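Putative esterase (Bacteroides intestinalis DSM 17393, PDB 5VOL) probably hydrolyses ferulic acid esters, such as those of arabinoxylan, as a family 1 carbohydrate esterase. Local coordinates at residues 17-22 / 113-118; 24-29 / 106-111; 44-49 / 124-129; 11-16 / 30-35. All blocks are in the same frame, centred on the assembly; numbering follows the deposited sequence.

Contact 1. Residues 17-22 / 113-118; sequences LFSKVL and YTEFLP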
loop_
_atom_site.group_PDB
_atom_site.type_symbol
_atom_site.label_atom_id
_atom_site.label_comp_id
_atom_site.label_asym_id
_atom_site.label_seq_id
_atom_site.Cartn_x
_atom_site.Cartn_y
_atom_site.Cartn_z
ATOM N N LEU C 17 -9.980 -29.062 23.620
ATOM C CA LEU C 17 -11.044 -29.030 24.609
ATOM C C LEU C 17 -12.031 -30.158 24.305
ATOM O O LEU C 17 -12.427 -30.340 23.154
ATOM C CB LEU C 17 -11.753 -27.681 24.575
ATOM C CG LEU C 17 -13.014 -27.578 25.415
ATOM C CD1 LEU C 17 -12.683 -27.759 26.895
ATOM C CD2 LEU C 17 -13.706 -26.259 25.163
ATOM N N PHE C 18 -12.430 -30.931 25.308
ATOM C CA PHE C 18 -13.451 -31.940 25.033
ATOM C C PHE C 18 -14.849 -31.342 25.105
ATOM O O PHE C 18 -15.221 -30.747 26.104
ATOM C CB PHE C 18 -13.365 -33.127 25.989
ATOM C CG PHE C 18 -14.421 -34.166 25.720
ATOM C CD1 PHE C 18 -14.265 -35.061 24.675
ATOM C CD2 PHE C 18 -15.592 -34.203 26.467
ATOM C CE1 PHE C 18 -15.244 -36.011 24.398
ATOM C CE2 PHE C 18 -16.572 -35.147 26.196
ATOM C CZ PHE C 18 -16.394 -36.055 25.154
ATOM N N SER C 19 -15.623 -31.504 24.038
ATOM C CA SER C 19 -16.981 -30.967 23.998
ATOM C C SER C 19 -18.024 -32.043 24.315
ATOM O O SER C 19 -18.100 -33.058 23.617
ATOM C CB SER C 19 -17.273 -30.365 22.629
ATOM O OG SER C 19 -18.651 -30.061 22.477
ATOM N N LYS C 20 -18.828 -31.796 25.348
ATOM C CA LYS C 20 -19.957 -32.652 25.699
ATOM C C LYS C 20 -21.090 -32.453 24.704
ATOM O O LYS C 20 -21.776 -33.408 24.341
ATOM C CB LYS C 20 -20.456 -32.351 27.117
ATOM C CG LYS C 20 -19.545 -32.815 28.239
ATOM C CD LYS C 20 -20.016 -32.227 29.566
ATOM C CE LYS C 20 -19.072 -32.541 30.720
ATOM N NZ LYS C 20 -19.229 -33.939 31.213
ATOM N N VAL C 21 -21.293 -31.208 24.274
ATOM C CA VAL C 21 -22.287 -30.911 23.242
ATOM C C VAL C 21 -22.071 -31.720 21.951
ATOM O O VAL C 21 -23.032 -32.189 21.330
ATOM C CB VAL C 21 -22.287 -29.410 22.878
ATOM C CG1 VAL C 21 -23.151 -29.167 21.658
ATOM C CG2 VAL C 21 -22.761 -28.582 24.050
ATOM N N LEU C 22 -20.811 -31.883 21.550
ATOM C CA LEU C 22 -20.474 -32.540 20.287
ATOM C C LEU C 22 -20.015 -33.978 20.478
ATOM O O LEU C 22 -19.895 -34.722 19.508
ATOM C CB LEU C 22 -19.362 -31.775 19.549
ATOM C CG LEU C 22 -19.657 -30.322 19.196
ATOM C CD1 LEU C 22 -18.380 -29.673 18.608
ATOM C CD2 LEU C 22 -20.807 -30.279 18.208
ATOM N N TYR C 113 -20.481 -21.204 21.881
ATOM C CA TYR C 113 -20.940 -20.231 22.877
ATOM C C TYR C 113 -21.092 -20.728 24.309
ATOM O O TYR C 113 -21.001 -19.917 25.238
ATOM C CB TYR C 113 -22.272 -19.634 22.436
ATOM C CG TYR C 113 -22.046 -18.703 21.293
ATOM C CD1 TYR C 113 -21.506 -17.434 21.507
ATOM C CD2 TYR C 113 -22.302 -19.102 19.995
ATOM C CE1 TYR C 113 -21.255 -16.577 20.446
ATOM C CE2 TYR C 113 -22.053 -18.257 18.933
ATOM C CZ TYR C 113 -21.531 -16.998 19.166
ATOM O OH TYR C 113 -21.288 -16.167 18.102
ATOM N N THR C 114 -21.327 -22.028 24.513
ATOM C CA THR C 114 -21.559 -22.481 25.891
ATOM C C THR C 114 -20.370 -23.240 26.440
ATOM O O THR C 114 -20.273 -23.431 27.647
ATOM C CB THR C 114 -22.816 -23.382 26.023
ATOM O OG1 THR C 114 -22.580 -24.625 25.359
ATOM C CG2 THR C 114 -24.047 -22.705 25.411
ATOM N N GLU C 115 -19.467 -23.683 25.567
ATOM C CA GLU C 115 -18.291 -24.437 26.014
ATOM C C GLU C 115 -16.962 -23.771 25.613
ATOM O O GLU C 115 -16.090 -23.528 26.457
ATOM C CB GLU C 115 -18.321 -25.862 25.459
ATOM C CG GLU C 115 -19.445 -26.751 25.996
ATOM C CD GLU C 115 -19.381 -28.162 25.427
ATOM O OE1 GLU C 115 -19.209 -28.310 24.196
ATOM O OE2 GLU C 115 -19.489 -29.129 26.213
ATOM N N PHE C 116 -16.797 -23.499 24.322
ATOM C CA PHE C 116 -15.505 -23.017 23.822
ATOM C C PHE C 116 -15.191 -21.615 24.328
ATOM O O PHE C 116 -14.151 -21.401 24.937
ATOM C CB PHE C 116 -15.468 -23.042 22.293
ATOM C CG PHE C 116 -14.106 -22.741 21.713
ATOM C CD1 PHE C 116 -13.050 -23.605 21.915
ATOM C CD2 PHE C 116 -13.892 -21.590 20.962
ATOM C CE1 PHE C 116 -11.792 -23.342 21.373
ATOM C CE2 PHE C 116 -12.634 -21.311 20.416
ATOM C CZ PHE C 116 -11.583 -22.185 20.624
ATOM N N LEU C 117 -16.095 -20.672 24.088
ATOM C CA LEU C 117 -15.835 -19.271 24.434
ATOM C C LEU C 117 -15.573 -19.072 25.938
ATOM O O LEU C 117 -14.593 -18.434 26.312
ATOM C CB LEU C 117 -16.994 -18.394 23.953
ATOM C CG LEU C 117 -16.808 -16.880 24.034
ATOM C CD1 LEU C 117 -17.514 -16.203 22.882
ATOM C CD2 LEU C 117 -17.343 -16.355 25.367
ATOM N N PRO C 118 -16.426 -19.641 26.817
ATOM C CA PRO C 118 -16.128 -19.471 28.247
ATOM C C PRO C 118 -14.790 -20.075 28.668
ATOM O O PRO C 118 -14.079 -19.475 29.472
ATOM C CB PRO C 118 -17.296 -20.190 28.934
ATOM C CG PRO C 118 -18.415 -20.071 27.967
ATOM C CD PRO C 118 -17.771 -20.196 26.598
#
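The OE2 atom of Glu115 receives two backbone N-H groups, from Lys20 N at 2.9 Å and, weakly, from Val21 N at 3.4 Å. Its twin oxygen takes the hydroxyl of Ser19, with a short OG to OE1 distance of 2.5 Å. Toward Ser19 OG and Lys20 N each glutamate oxygen accepts through its syn lone pair, so the carboxylate is gripped on both oxygens and its rotation is fixed. Glu115 suits the position because its chain, extended beyond CG, spans the gap from the helix to the turn after strand 11-19. Serine suits position 19 because its one hydroxyl both donates to Glu115 OE1 and accepts from Leu22 N at 3.0 Å, forming an ST motif that shapes the turn. Val21 packs beside the carboxylate, CG2 3.7 Å from Glu115 CD. Leu17, with CG anti to its backbone N (chi1 171°), sends CD2 to the edge of the Phe116 ring, 4.2 Å from Phe116 CD1. The strand 17-19 and the helix segment run nearly antiparallel, 9.3 Å between axes. Leu17 is backbone-bonded to Arg26 of the neighbouring strand 24-32, and Phe116 of helix 108-123 packs on Val85 and Pro87 of strand 83-87.

Contact 2. Residues 24-29 / 106-111; sequences SKRAYT and WKYETF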
loop_
_atom_site.group_PDB
_atom_site.type_symbol
_atom_site.label_atom_id
_atom_site.label_comp_id
_atom_site.label_asym_id
_atom_site.label_seq_id
_atom_site.Cartn_x
_atom_site.Cartn_y
_atom_site.Cartn_z
ATOM N N SER C 24 -16.922 -34.779 21.309
ATOM C CA SER C 24 -15.753 -34.755 20.447
ATOM C C SER C 24 -14.652 -33.886 21.053
ATOM O O SER C 24 -14.930 -32.821 21.601
ATOM C CB SER C 24 -16.156 -34.246 19.057
ATOM O OG SER C 24 -15.048 -34.141 18.172
ATOM N N LYS C 25 -13.415 -34.368 20.987
ATOM C CA LYS C 25 -12.255 -33.532 21.265
ATOM C C LYS C 25 -12.185 -32.458 20.181
ATOM O O LYS C 25 -12.209 -32.762 18.989
ATOM C CB LYS C 25 -10.966 -34.356 21.289
ATOM C CG LYS C 25 -10.716 -35.098 22.589
ATOM C CD LYS C 25 -9.531 -36.051 22.467
ATOM C CE LYS C 25 -8.315 -35.352 21.856
ATOM N NZ LYS C 25 -7.187 -36.309 21.624
ATOM N N ARG C 26 -12.137 -31.201 20.590
ATOM C CA ARG C 26 -12.026 -30.122 19.621
ATOM C C ARG C 26 -10.674 -29.442 19.778
ATOM O O ARG C 26 -10.386 -28.833 20.816
ATOM C CB ARG C 26 -13.168 -29.120 19.795
ATOM C CG ARG C 26 -14.516 -29.596 19.249
ATOM C CD ARG C 26 -14.527 -29.600 17.724
ATOM N NE ARG C 26 -14.228 -30.910 17.154
ATOM C CZ ARG C 26 -14.125 -31.153 15.851
ATOM N NH1 ARG C 26 -14.255 -30.160 14.971
ATOM N NH2 ARG C 26 -13.876 -32.388 15.423
ATOM N N ALA C 27 -9.830 -29.575 18.764
ATOM C CA ALA C 27 -8.541 -28.907 18.781
ATOM C C ALA C 27 -8.726 -27.410 18.514
ATOM O O ALA C 27 -9.695 -26.983 17.885
ATOM C CB ALA C 27 -7.598 -29.519 17.753
ATOM N N TYR C 28 -7.783 -26.622 18.997
ATOM C CA TYR C 28 -7.772 -25.195 18.708
ATOM C C TYR C 28 -6.337 -24.705 18.726
ATOM O O TYR C 28 -5.461 -25.348 19.303
ATOM C CB TYR C 28 -8.620 -24.426 19.721
ATOM C CG TYR C 28 -8.058 -24.464 21.128
ATOM C CD1 TYR C 28 -8.445 -25.451 22.025
ATOM C CD2 TYR C 28 -7.155 -23.499 21.568
ATOM C CE1 TYR C 28 -7.937 -25.494 23.311
ATOM C CE2 TYR C 28 -6.649 -23.532 22.850
ATOM C CZ TYR C 28 -7.044 -24.529 23.718
ATOM O OH TYR C 28 -6.535 -24.559 24.997
ATOM N N THR C 29 -6.103 -23.567 18.080
ATOM C CA THR C 29 -4.779 -22.969 18.020
ATOM C C THR C 29 -4.916 -21.522 18.461
ATOM O O THR C 29 -5.774 -20.796 17.966
ATOM C CB THR C 29 -4.179 -23.045 16.594
ATOM O OG1 THR C 29 -4.129 -24.409 16.164
ATOM C CG2 THR C 29 -2.772 -22.450 16.549
ATOM N N TRP C 106 -24.684 -32.240 15.248
ATOM C CA TRP C 106 -23.435 -31.494 15.375
ATOM C C TRP C 106 -23.759 -30.025 15.673
ATOM O O TRP C 106 -23.843 -29.195 14.770
ATOM C CB TRP C 106 -22.609 -31.637 14.093
ATOM C CG TRP C 106 -21.173 -31.173 14.195
ATOM C CD1 TRP C 106 -20.639 -30.018 13.688
ATOM C CD2 TRP C 106 -20.101 -31.861 14.843
ATOM N NE1 TRP C 106 -19.293 -29.953 13.976
ATOM C CE2 TRP C 106 -18.941 -31.069 14.690
ATOM C CE3 TRP C 106 -20.007 -33.070 15.540
ATOM C CZ2 TRP C 106 -17.707 -31.453 15.202
ATOM C CZ3 TRP C 106 -18.786 -33.452 16.046
ATOM C CH2 TRP C 106 -17.651 -32.646 15.879
ATOM N N LYS C 107 -23.965 -29.726 16.947
ATOM C CA LYS C 107 -24.432 -28.422 17.357
ATOM C C LYS C 107 -23.207 -27.545 17.640
ATOM O O LYS C 107 -22.881 -27.265 18.793
ATOM C CB LYS C 107 -25.344 -28.545 18.584
ATOM C CG LYS C 107 -26.490 -29.549 18.384
ATOM C CD LYS C 107 -27.680 -29.269 19.295
ATOM C CE LYS C 107 -27.261 -29.206 20.727
ATOM N NZ LYS C 107 -28.239 -28.455 21.577
ATOM N N TYR C 108 -22.513 -27.149 16.577
ATOM C CA TYR C 108 -21.220 -26.490 16.738
ATOM C C TYR C 108 -21.373 -25.125 17.388
ATOM O O TYR C 108 -20.553 -24.727 18.215
ATOM C CB TYR C 108 -20.494 -26.365 15.388
ATOM C CG TYR C 108 -19.030 -26.015 15.548
ATOM C CD1 TYR C 108 -18.072 -27.005 15.699
ATOM C CD2 TYR C 108 -18.614 -24.686 15.586
ATOM C CE1 TYR C 108 -16.734 -26.687 15.853
ATOM C CE2 TYR C 108 -17.280 -24.358 15.747
ATOM C CZ TYR C 108 -16.345 -25.359 15.878
ATOM O OH TYR C 108 -15.016 -25.038 16.037
ATOM N N GLU C 109 -22.426 -24.404 17.042
ATOM C CA GLU C 109 -22.605 -23.071 17.601
ATOM C C GLU C 109 -22.840 -23.162 19.111
ATOM O O GLU C 109 -22.325 -22.350 19.901
ATOM C CB GLU C 109 -23.763 -22.351 16.910
ATOM C CG GLU C 109 -23.895 -20.863 17.268
ATOM C CD GLU C 109 -24.801 -20.113 16.310
ATOM O OE1 GLU C 109 -24.822 -20.480 15.119
ATOM O OE2 GLU C 109 -25.500 -19.162 16.736
ATOM N N THR C 110 -23.609 -24.167 19.526
ATOM C CA THR C 110 -23.871 -24.346 20.943
ATOM C C THR C 110 -22.563 -24.679 21.649
ATOM O O THR C 110 -22.309 -24.205 22.755
ATOM C CB THR C 110 -24.926 -25.471 21.199
ATOM O OG1 THR C 110 -26.181 -25.077 20.634
ATOM C CG2 THR C 110 -25.097 -25.710 22.682
ATOM N N PHE C 111 -21.724 -25.481 20.993
ATOM C CA PHE C 111 -20.389 -25.762 21.517
ATOM C C PHE C 111 -19.582 -24.457 21.632
ATOM O O PHE C 111 -18.906 -24.210 22.632
ATOM C CB PHE C 111 -19.645 -26.758 20.621
ATOM C CG PHE C 111 -18.141 -26.582 20.630
ATOM C CD1 PHE C 111 -17.392 -26.950 21.734
ATOM C CD2 PHE C 111 -17.488 -26.036 19.534
ATOM C CE1 PHE C 111 -16.020 -26.785 21.748
ATOM C CE2 PHE C 111 -16.120 -25.883 19.525
ATOM C CZ PHE C 111 -15.379 -26.242 20.635
#
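Arg26 and Phe111 face each other across a wide gap, 9.6 Å between their CA atoms, so the strand and the start of helix 108-123 meet through long side chains. In this alpha/beta-hydrolase fold the helix covers the sheet, and an inverse gamma turn centred on Lys107, the N-cap residue, leads into it from Trp106. Arginine suits the gap by offering both an apolar stem and a flat polar end. The stem lies over one face of Phe111, a CH-pi contact with Arg26 CG 4.1 Å from the ring centroid. Bends at chi2 and chi3 then turn the guanidinium to Trp106, whose ring meets it edge-on: Trp106 CZ2 sits over the guanidinium centre, 3.7 Å from Arg26 CZ, with the two planes 85° apart. Asn88 O binds both Arg26 NH1 and Tyr108 OH, while Trp97 stacks on Trp106. Ser24 OG packs 3.8 Å from Trp106 CH2. On the strand side, Arg26 NE donates to Lys25 O at 3.3 Å, approaching from above the carbonyl plane, 40° out of it.

Contact 3. Residues 44-49 / 124-129; sequences YPVLYL and YRVIGD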
loop_
_atom_site.group_PDB
_atom_site.type_symbol
_atom_site.label_atom_id
_atom_site.label_comp_id
_atom_site.label_asym_id
_atom_site.label_seq_id
_atom_site.Cartn_x
_atom_site.Cartn_y
_atom_site.Cartn_z
ATOM N N TYR C 44 -6.756 -9.240 28.113
ATOM C CA TYR C 44 -6.637 -8.897 26.698
ATOM C C TYR C 44 -7.960 -8.904 25.945
ATOM O O TYR C 44 -8.890 -9.628 26.313
ATOM C CB TYR C 44 -5.690 -9.874 26.004
ATOM C CG TYR C 44 -4.317 -9.996 26.619
ATOM C CD1 TYR C 44 -3.281 -9.139 26.242
ATOM C CD2 TYR C 44 -4.047 -10.971 27.560
ATOM C CE1 TYR C 44 -2.017 -9.264 26.794
ATOM C CE2 TYR C 44 -2.787 -11.098 28.122
ATOM C CZ TYR C 44 -1.781 -10.243 27.738
ATOM O OH TYR C 44 -0.534 -10.382 28.303
ATOM N N PRO C 45 -8.051 -8.105 24.872
ATOM C CA PRO C 45 -9.160 -8.352 23.957
ATOM C C PRO C 45 -8.935 -9.668 23.211
ATOM O O PRO C 45 -7.853 -10.253 23.300
ATOM C CB PRO C 45 -9.134 -7.146 23.007
ATOM C CG PRO C 45 -7.828 -6.483 23.228
ATOM C CD PRO C 45 -7.321 -6.856 24.565
ATOM N N VAL C 46 -9.955 -10.138 22.506
ATOM C CA VAL C 46 -9.832 -11.384 21.771
ATOM C C VAL C 46 -10.422 -11.256 20.377
ATOM O O VAL C 46 -11.445 -10.591 20.164
ATOM C CB VAL C 46 -10.510 -12.574 22.515
ATOM C CG1 VAL C 46 -12.009 -12.365 22.608
ATOM C CG2 VAL C 46 -10.199 -13.887 21.797
ATOM N N LEU C 47 -9.729 -11.875 19.428
ATOM C CA LEU C 47 -10.227 -12.047 18.078
ATOM C C LEU C 47 -10.415 -13.545 17.801
ATOM O O LEU C 47 -9.457 -14.322 17.873
ATOM C CB LEU C 47 -9.259 -11.443 17.043
ATOM C CG LEU C 47 -9.593 -11.743 15.576
ATOM C CD1 LEU C 47 -10.898 -11.071 15.181
ATOM C CD2 LEU C 47 -8.451 -11.279 14.647
ATOM N N TYR C 48 -11.644 -13.945 17.484
ATOM C CA TYR C 48 -11.887 -15.298 16.990
ATOM C C TYR C 48 -11.635 -15.295 15.487
ATOM O O TYR C 48 -12.260 -14.558 14.740
ATOM C CB TYR C 48 -13.308 -15.767 17.353
ATOM C CG TYR C 48 -13.435 -15.911 18.852
ATOM C CD1 TYR C 48 -13.031 -17.084 19.488
ATOM C CD2 TYR C 48 -13.889 -14.855 19.640
ATOM C CE1 TYR C 48 -13.098 -17.211 20.868
ATOM C CE2 TYR C 48 -13.956 -14.971 21.015
ATOM C CZ TYR C 48 -13.568 -16.154 21.622
ATOM O OH TYR C 48 -13.623 -16.273 22.992
ATOM N N LEU C 49 -10.678 -16.095 15.052
ATOM C CA LEU C 49 -10.281 -16.085 13.650
ATOM C C LEU C 49 -10.522 -17.468 13.019
ATOM O O LEU C 49 -9.782 -18.412 13.275
ATOM C CB LEU C 49 -8.814 -15.679 13.532
ATOM C CG LEU C 49 -8.184 -15.531 12.141
ATOM C CD1 LEU C 49 -8.904 -14.450 11.345
ATOM C CD2 LEU C 49 -6.721 -15.158 12.306
ATOM N N TYR C 124 -7.221 -17.930 28.938
ATOM C CA TYR C 124 -6.234 -17.047 28.309
ATOM C C TYR C 124 -6.488 -15.582 28.647
ATOM O O TYR C 124 -6.061 -14.679 27.918
ATOM C CB TYR C 124 -6.209 -17.290 26.787
ATOM C CG TYR C 124 -5.823 -18.713 26.460
ATOM C CD1 TYR C 124 -4.526 -19.163 26.679
ATOM C CD2 TYR C 124 -6.760 -19.623 25.980
ATOM C CE1 TYR C 124 -4.166 -20.461 26.419
ATOM C CE2 TYR C 124 -6.408 -20.937 25.719
ATOM C CZ TYR C 124 -5.106 -21.350 25.934
ATOM O OH TYR C 124 -4.728 -22.650 25.663
ATOM N N ARG C 125 -7.172 -15.359 29.770
ATOM C CA ARG C 125 -7.304 -14.035 30.391
ATOM C C ARG C 125 -7.845 -12.955 29.457
ATOM O O ARG C 125 -7.243 -11.888 29.296
ATOM C CB ARG C 125 -5.954 -13.590 30.959
ATOM C CG ARG C 125 -5.131 -14.729 31.532
ATOM C CD ARG C 125 -4.130 -14.240 32.553
ATOM N NE ARG C 125 -3.266 -13.192 32.028
ATOM C CZ ARG C 125 -2.002 -13.372 31.659
ATOM N NH1 ARG C 125 -1.440 -14.566 31.747
ATOM N NH2 ARG C 125 -1.298 -12.343 31.206
ATOM N N VAL C 126 -8.987 -13.243 28.848
ATOM C CA VAL C 126 -9.662 -12.302 27.973
ATOM C C VAL C 126 -10.533 -11.374 28.815
ATOM O O VAL C 126 -11.122 -11.809 29.798
ATOM C CB VAL C 126 -10.509 -13.045 26.922
ATOM C CG1 VAL C 126 -11.525 -12.128 26.282
ATOM C CG2 VAL C 126 -9.596 -13.713 25.873
ATOM N N ILE C 127 -10.594 -10.095 28.446
ATOM C CA ILE C 127 -11.351 -9.113 29.216
ATOM C C ILE C 127 -12.790 -9.582 29.431
ATOM O O ILE C 127 -13.321 -9.491 30.536
ATOM C CB ILE C 127 -11.337 -7.725 28.535
ATOM C CG1 ILE C 127 -9.924 -7.148 28.571
ATOM C CG2 ILE C 127 -12.314 -6.782 29.216
ATOM C CD1 ILE C 127 -9.722 -5.934 27.678
ATOM N N GLY C 128 -13.409 -10.111 28.382
ATOM C CA GLY C 128 -14.659 -10.828 28.540
ATOM C C GLY C 128 -15.913 -10.053 28.209
ATOM O O GLY C 128 -17.019 -10.557 28.414
ATOM N N ASP C 129 -15.769 -8.832 27.705
ATOM C CA ASP C 129 -16.950 -8.103 27.275
ATOM C C ASP C 129 -16.964 -7.881 25.761
ATOM O O ASP C 129 -15.974 -8.118 25.057
ATOM C CB ASP C 129 -17.075 -6.761 28.022
ATOM C CG ASP C 129 -15.873 -5.855 27.825
ATOM O OD1 ASP C 129 -14.844 -6.309 27.269
ATOM O OD2 ASP C 129 -15.957 -4.682 28.249
#
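Tyr44 and Val126 form a single backbone bridge where the chain enters strand 46-50 of the alpha/beta-hydrolase sheet, tying it to the loop that runs from helix 108-123 to strand 133-138. Two hydrogen bonds flank the bridge: Tyr44 N donates to Arg125 O at 2.9 Å, and Ile127 N donates to Tyr44 O at 2.8 Å. Val126 CA adds a C-H...O contact to the same Tyr44 O. Arg125 has positive phi, in the left-handed region, as the chain turns after the helix.

Apolar contacts fill in beyond the bridge. The branched Val46 and Val126 cross at about a right angle, Val46 CB lying 3.7 Å from Val126 CG2, and Ile127 reaches along the backbone of Tyr44 until its CD1 is 4.0 Å from Pro45 CD. The rigid proline offers a firm apolar surface there.

The polar side chains of Tyr44 and Arg125 form the third group of interactions. They point the same way, side by side, their flat groups 43° apart. Ser35 holds the tyrosine hydroxyl; Lys42 O and Phe36 O take the guanidinium, which also makes a cation-pi contact with Phe36. Arg125 NH2 lies at the edge of the Tyr44 ring, 3.6 Å from Tyr44 CE2.

Contact 4. Residues 11-16 / 30-35; sequences KVVTDT and VFLPKS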
loop_
_atom_site.group_PDB
_atom_site.type_symbol
_atom_site.label_atom_id
_atom_site.label_comp_id
_atom_site.label_asym_id
_atom_site.label_seq_id
_atom_site.Cartn_x
_atom_site.Cartn_y
_atom_site.Cartn_z
ATOM N N LYS C 11 3.603 -16.369 21.300
ATOM C CA LYS C 11 3.591 -17.819 21.143
ATOM C C LYS C 11 2.333 -18.263 20.448
ATOM O O LYS C 11 1.267 -17.682 20.651
ATOM C CB LYS C 11 3.656 -18.531 22.506
ATOM C CG LYS C 11 5.033 -18.744 23.057
ATOM C CD LYS C 11 4.946 -19.415 24.429
ATOM C CE LYS C 11 3.960 -18.688 25.336
ATOM N NZ LYS C 11 4.123 -19.044 26.776
ATOM N N VAL C 12 2.452 -19.317 19.656
ATOM C CA VAL C 12 1.279 -19.991 19.128
ATOM C C VAL C 12 1.186 -21.342 19.826
ATOM O O VAL C 12 2.147 -22.102 19.853
ATOM C CB VAL C 12 1.348 -20.176 17.608
ATOM C CG1 VAL C 12 0.254 -21.134 17.144
ATOM C CG2 VAL C 12 1.199 -18.832 16.923
ATOM N N VAL C 13 0.037 -21.623 20.418
ATOM C CA VAL C 13 -0.135 -22.859 21.173
ATOM C C VAL C 13 -1.301 -23.634 20.582
ATOM O O VAL C 13 -2.319 -23.045 20.226
ATOM C CB VAL C 13 -0.372 -22.571 22.671
ATOM C CG1 VAL C 13 -0.841 -23.835 23.398
ATOM C CG2 VAL C 13 0.899 -22.044 23.310
ATOM N N THR C 14 -1.142 -24.950 20.451
ATOM C CA THR C 14 -2.241 -25.798 19.999
ATOM C C THR C 14 -2.655 -26.747 21.130
ATOM O O THR C 14 -1.820 -27.431 21.711
ATOM C CB THR C 14 -1.854 -26.594 18.739
ATOM O OG1 THR C 14 -1.785 -25.699 17.616
ATOM C CG2 THR C 14 -2.888 -27.678 18.438
ATOM N N ASP C 15 -3.942 -26.766 21.453
ATOM C CA ASP C 15 -4.441 -27.642 22.505
ATOM C C ASP C 15 -5.803 -28.201 22.097
ATOM O O ASP C 15 -6.259 -27.988 20.963
ATOM C CB ASP C 15 -4.529 -26.880 23.834
ATOM C CG ASP C 15 -4.305 -27.778 25.047
ATOM O OD1 ASP C 15 -4.559 -28.997 24.954
ATOM O OD2 ASP C 15 -3.864 -27.257 26.089
ATOM N N THR C 16 -6.452 -28.921 23.012
ATOM C CA THR C 16 -7.782 -29.459 22.735
ATOM C C THR C 16 -8.707 -29.277 23.923
ATOM O O THR C 16 -8.279 -29.316 25.070
ATOM C CB THR C 16 -7.747 -30.968 22.374
ATOM O OG1 THR C 16 -7.451 -31.732 23.545
ATOM C CG2 THR C 16 -6.698 -31.249 21.327
ATOM N N VAL C 30 -4.094 -21.102 19.406
ATOM C CA VAL C 30 -4.258 -19.764 19.957
ATOM C C VAL C 30 -2.941 -19.006 19.873
ATOM O O VAL C 30 -1.868 -19.588 20.070
ATOM C CB VAL C 30 -4.751 -19.822 21.427
ATOM C CG1 VAL C 30 -3.819 -20.670 22.274
ATOM C CG2 VAL C 30 -4.872 -18.423 22.014
ATOM N N PHE C 31 -3.028 -17.721 19.536
ATOM C CA PHE C 31 -1.878 -16.824 19.616
ATOM C C PHE C 31 -1.835 -16.142 20.985
ATOM O O PHE C 31 -2.817 -15.552 21.398
ATOM C CB PHE C 31 -1.939 -15.758 18.510
ATOM C CG PHE C 31 -0.994 -14.598 18.726
ATOM C CD1 PHE C 31 0.308 -14.642 18.236
ATOM C CD2 PHE C 31 -1.404 -13.469 19.427
ATOM C CE1 PHE C 31 1.186 -13.571 18.437
ATOM C CE2 PHE C 31 -0.534 -12.388 19.636
ATOM C CZ PHE C 31 0.761 -12.444 19.142
ATOM N N LEU C 32 -0.696 -16.212 21.665
ATOM C CA LEU C 32 -0.533 -15.549 22.950
ATOM C C LEU C 32 0.496 -14.414 22.852
ATOM O O LEU C 32 1.628 -14.644 22.454
ATOM C CB LEU C 32 -0.102 -16.550 24.019
ATOM C CG LEU C 32 -0.988 -17.794 24.201
ATOM C CD1 LEU C 32 -0.303 -18.729 25.170
ATOM C CD2 LEU C 32 -2.350 -17.405 24.697
ATOM N N PRO C 33 0.104 -13.195 23.241
ATOM C CA PRO C 33 0.980 -12.014 23.203
ATOM C C PRO C 33 2.328 -12.207 23.912
ATOM O O PRO C 33 2.470 -13.049 24.805
ATOM C CB PRO C 33 0.159 -10.944 23.923
ATOM C CG PRO C 33 -1.256 -11.374 23.776
ATOM C CD PRO C 33 -1.254 -12.873 23.713
ATOM N N LYS C 34 3.304 -11.395 23.522
ATOM C CA LYS C 34 4.636 -11.421 24.111
ATOM C C LYS C 34 4.611 -11.178 25.623
ATOM O O LYS C 34 5.439 -11.722 26.358
ATOM C CB LYS C 34 5.534 -10.374 23.427
ATOM C CG LYS C 34 6.920 -10.276 24.012
ATOM C CD LYS C 34 7.693 -9.060 23.463
ATOM C CE LYS C 34 8.503 -9.415 22.228
ATOM N NZ LYS C 34 9.405 -8.288 21.825
ATOM N N SER C 35 3.661 -10.369 26.080
ATOM C CA SER C 35 3.538 -10.041 27.502
ATOM C C SER C 35 2.794 -11.095 28.331
ATOM O O SER C 35 2.636 -10.933 29.541
ATOM C CB SER C 35 2.822 -8.707 27.670
ATOM O OG SER C 35 1.463 -8.809 27.273
#
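Val13 and Leu32 lean together diagonally across two strands, with Val13 CG2 4.0 Å from Leu32 CD1. Val30 stands directly opposite Val13 on the same face, its CG1 4.0 Å from Val13 CB. Set between the backbone N and the carbonyl carbon (chi1 55°), Val30 CG1 also comes 3.5 Å from Val13 O. Lys11, paired with Leu32, rises from this face beside it, laying its CE methylene 4.3 Å from Leu32 CD1 while its NZ forms a salt bridge with Glu37; a lysine thus suits the margin, apolar along its length and charged at its end. The backbone beneath is an antiparallel beta hairpin of strands 11-19 and 24-32, at the edge of the main sheet. Its hydrogen-bonded pairs are Lys11 with Leu32 and Val13 with Val30, and the bond from Leu32 N to Lys11 O is short and almost straight, 2.7 Å and 176°. Between them Val12 and Phe31 form the non-hydrogen-bonded pair, their side chains on the other face. There Val12 CG2 meets the edge of the phenyl ring, 4.5 Å from Phe31 CD1, and Phe31 packs against Met70 of helix 66-76.

Contacts 1 and 2 are close neighbours, their centres about 6 Å apart, because the hairpin strands 11-19 and 24-32 both meet helix 108-123; Ser19 OG packs on Phe111 CD1 at 3.4 Å between them. Contact 4 pairs the same strands further along the hairpin, its centre about 19 Å from that of contact 1. Contact 3, about 12 Å from contact 4 between centres, takes up the chain where the helix ends: Tyr124 packs on Leu32 and Val30, and its OH lies 2.7 Å from Tyr28 OH of the 24-29 segment. Contacts 1 and 2 thus join the hairpin edge of the sheet to its covering helix, and all four contacts lie away from the calcium-binding residues Asp221, Asp222 and Asp249.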